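Local coordinates for protein hydrogenase maturation protease (Wolinella succinogenes, PDB 3PU6) that is probably a hydrogenase maturation protease, an endopeptidase thought to activate hydrogenase by trimming its precursor, at residues 5-9 with 34-40. Residues are numbered along the deposited sequence; the frame is centred on the assembly and turned at random.
Sequences KVLLC and EWSVFFG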
loop_
_atom_site.group_PDB
_atom_site.type_symbol
_atom_site.label_atom_id
_atom_site.label_comp_id
_atom_site.label_asym_id
_atom_site.label_seq_id
_atom_site.Cartn_x
_atom_site.Cartn_y
_atom_site.Cartn_z
ATOM N N LYS A 5 8.640 -8.036 -6.918
ATOM C CA LYS A 5 8.135 -6.895 -6.168
ATOM C C LYS A 5 6.614 -6.737 -6.258
ATOM O O LYS A 5 6.071 -6.501 -7.336
ATOM C CB LYS A 5 8.798 -5.638 -6.685
ATOM C CG LYS A 5 10.310 -5.715 -6.699
ATOM C CD LYS A 5 10.889 -4.554 -7.495
ATOM C CE LYS A 5 11.854 -5.073 -8.506
ATOM N NZ LYS A 5 11.612 -4.381 -9.790
ATOM N N VAL A 6 5.937 -6.860 -5.115
ATOM C CA VAL A 6 4.474 -6.749 -5.039
ATOM C C VAL A 6 4.017 -5.508 -4.283
ATOM O O VAL A 6 4.583 -5.152 -3.255
ATOM C CB VAL A 6 3.828 -7.969 -4.322
ATOM C CG1 VAL A 6 2.352 -7.712 -4.056
ATOM C CG2 VAL A 6 4.006 -9.227 -5.127
ATOM N N LEU A 7 2.980 -4.866 -4.800
ATOM C CA LEU A 7 2.320 -3.770 -4.105
ATOM C C LEU A 7 0.878 -4.155 -3.799
ATOM O O LEU A 7 0.063 -4.266 -4.718
ATOM C CB LEU A 7 2.346 -2.496 -4.959
ATOM C CG LEU A 7 1.517 -1.314 -4.442
ATOM C CD1 LEU A 7 1.826 -1.029 -2.963
ATOM C CD2 LEU A 7 1.731 -0.066 -5.314
ATOM N N LEU A 8 0.574 -4.359 -2.514
ATOM C CA LEU A 8 -0.786 -4.685 -2.070
ATOM C C LEU A 8 -1.571 -3.440 -1.670
ATOM O O LEU A 8 -1.298 -2.838 -0.645
ATOM C CB LEU A 8 -0.775 -5.694 -0.907
ATOM C CG LEU A 8 -2.133 -6.085 -0.272
ATOM C CD1 LEU A 8 -3.106 -6.697 -1.270
ATOM C CD2 LEU A 8 -1.975 -7.015 0.938
ATOM N N CYS A 9 -2.560 -3.064 -2.472
ATOM C CA CYS A 9 -3.319 -1.853 -2.193
ATOM C C CYS A 9 -4.583 -2.151 -1.413
ATOM O O CYS A 9 -5.414 -2.951 -1.844
ATOM C CB CYS A 9 -3.682 -1.115 -3.467
ATOM S SG CYS A 9 -2.297 -0.896 -4.515
ATOM N N GLU A 34 7.364 -3.879 -13.887
ATOM C CA GLU A 34 8.106 -4.887 -13.130
ATOM C C GLU A 34 7.483 -5.171 -11.759
ATOM O O GLU A 34 7.813 -6.167 -11.095
ATOM C CB GLU A 34 9.555 -4.460 -12.963
ATOM C CG GLU A 34 10.373 -4.612 -14.215
ATOM C CD GLU A 34 11.852 -4.432 -13.951
ATOM O OE1 GLU A 34 12.230 -4.347 -12.758
ATOM O OE2 GLU A 34 12.632 -4.374 -14.931
ATOM N N TRP A 35 6.592 -4.275 -11.338
ATOM C CA TRP A 35 5.804 -4.460 -10.127
ATOM C C TRP A 35 4.492 -5.141 -10.482
ATOM O O TRP A 35 3.786 -4.708 -11.405
ATOM C CB TRP A 35 5.506 -3.105 -9.471
ATOM C CG TRP A 35 6.670 -2.523 -8.777
ATOM C CD1 TRP A 35 7.755 -1.921 -9.351
ATOM C CD2 TRP A 35 6.889 -2.493 -7.367
ATOM N NE1 TRP A 35 8.641 -1.519 -8.379
ATOM C CE2 TRP A 35 8.133 -1.856 -7.152
ATOM C CE3 TRP A 35 6.163 -2.943 -6.267
ATOM C CZ2 TRP A 35 8.657 -1.657 -5.883
ATOM C CZ3 TRP A 35 6.686 -2.749 -5.012
ATOM C CH2 TRP A 35 7.924 -2.116 -4.827
ATOM N N SER A 36 4.157 -6.205 -9.768
ATOM C CA SER A 36 2.805 -6.720 -9.869
ATOM C C SER A 36 1.976 -6.152 -8.714
ATOM O O SER A 36 2.364 -6.241 -7.555
ATOM C CB SER A 36 2.786 -8.245 -9.915
ATOM O OG SER A 36 3.161 -8.798 -8.685
ATOM N N VAL A 37 0.852 -5.534 -9.065
ATOM C CA VAL A 37 -0.020 -4.853 -8.123
ATOM C C VAL A 37 -1.233 -5.708 -7.776
ATOM O O VAL A 37 -1.951 -6.171 -8.658
ATOM C CB VAL A 37 -0.512 -3.504 -8.689
ATOM C CG1 VAL A 37 -1.289 -2.734 -7.643
ATOM C CG2 VAL A 37 0.650 -2.678 -9.161
ATOM N N PHE A 38 -1.454 -5.913 -6.484
ATOM C CA PHE A 38 -2.611 -6.653 -6.009
ATOM C C PHE A 38 -3.584 -5.741 -5.286
ATOM O O PHE A 38 -3.261 -5.194 -4.244
ATOM C CB PHE A 38 -2.168 -7.759 -5.064
ATOM C CG PHE A 38 -1.421 -8.850 -5.736
ATOM C CD1 PHE A 38 -1.218 -8.817 -7.108
ATOM C CD2 PHE A 38 -0.951 -9.931 -5.017
ATOM C CE1 PHE A 38 -0.547 -9.833 -7.748
ATOM C CE2 PHE A 38 -0.273 -10.957 -5.654
ATOM C CZ PHE A 38 -0.075 -10.907 -7.024
ATOM N N PHE A 39 -4.775 -5.578 -5.841
ATOM C CA PHE A 39 -5.819 -4.804 -5.180
ATOM C C PHE A 39 -6.585 -5.632 -4.178
ATOM O O PHE A 39 -7.336 -6.520 -4.535
ATOM C CB PHE A 39 -6.767 -4.205 -6.207
ATOM C CG PHE A 39 -6.085 -3.292 -7.165
ATOM C CD1 PHE A 39 -5.457 -3.801 -8.292
ATOM C CD2 PHE A 39 -6.040 -1.923 -6.928
ATOM C CE1 PHE A 39 -4.817 -2.962 -9.184
ATOM C CE2 PHE A 39 -5.390 -1.076 -7.812
ATOM C CZ PHE A 39 -4.778 -1.595 -8.941
ATOM N N GLY A 40 -6.391 -5.338 -2.909
ATOM C CA GLY A 40 -7.052 -6.105 -1.886
ATOM C C GLY A 40 -8.323 -5.395 -1.499
ATOM O O GLY A 40 -9.165 -5.954 -0.807
#
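Lys5, Leu7 and Cys9 meet Ser36, Phe38 and Gly40 through five backbone hydrogen bonds between parallel strands. Ser36 N donates to Lys5 O (3.1 Å), Leu7 N to Ser36 O, Phe38 N to Leu7 O, Cys9 N to Phe38 O and Gly40 N to Cys9 O (2.8 Å). Among side chains, Lys5 and Trp35 make the chief contact: with CG anti to its carbonyl carbon (chi1 -75°), the indole swings across to the neighbouring strand and packs one face against Lys5, whose CB sits over the centre of the six-membered ring in a CH-pi contact, 3.7 Å from the centroid. Leu7 N lies at the ring's edge, and NE1 makes a weak hydrogen bond to Asp145. Replacing Trp35 with an alanine removes this ring and would probably open a gap beside Lys5 CB and Leu7 CB, costing Asp145 its weak indole partner. Beyond the indole, the lysine chain bends so that NZ forms a salt bridge with Glu34 OE1 (3.0 Å), met nearly along its C-O axis. On the face that carries Lys5, Leu7, Trp35 and Val37, Cys9 SG touches Val37 CG1 (3.8 Å) and approaches the Phe39 ring obliquely; helix 20-31 packs here through Val28 and Ile22. On the other face Val6 CG1 stands over the Phe38 ring, 4.1 Å from CD2, near Leu51 of helix 48-54. Strand 5-10, helix 20-31 and strand 35-41 form a beta-alpha-beta unit, with 35-41 outermost in the mixed sheet, flanked by helices on both faces.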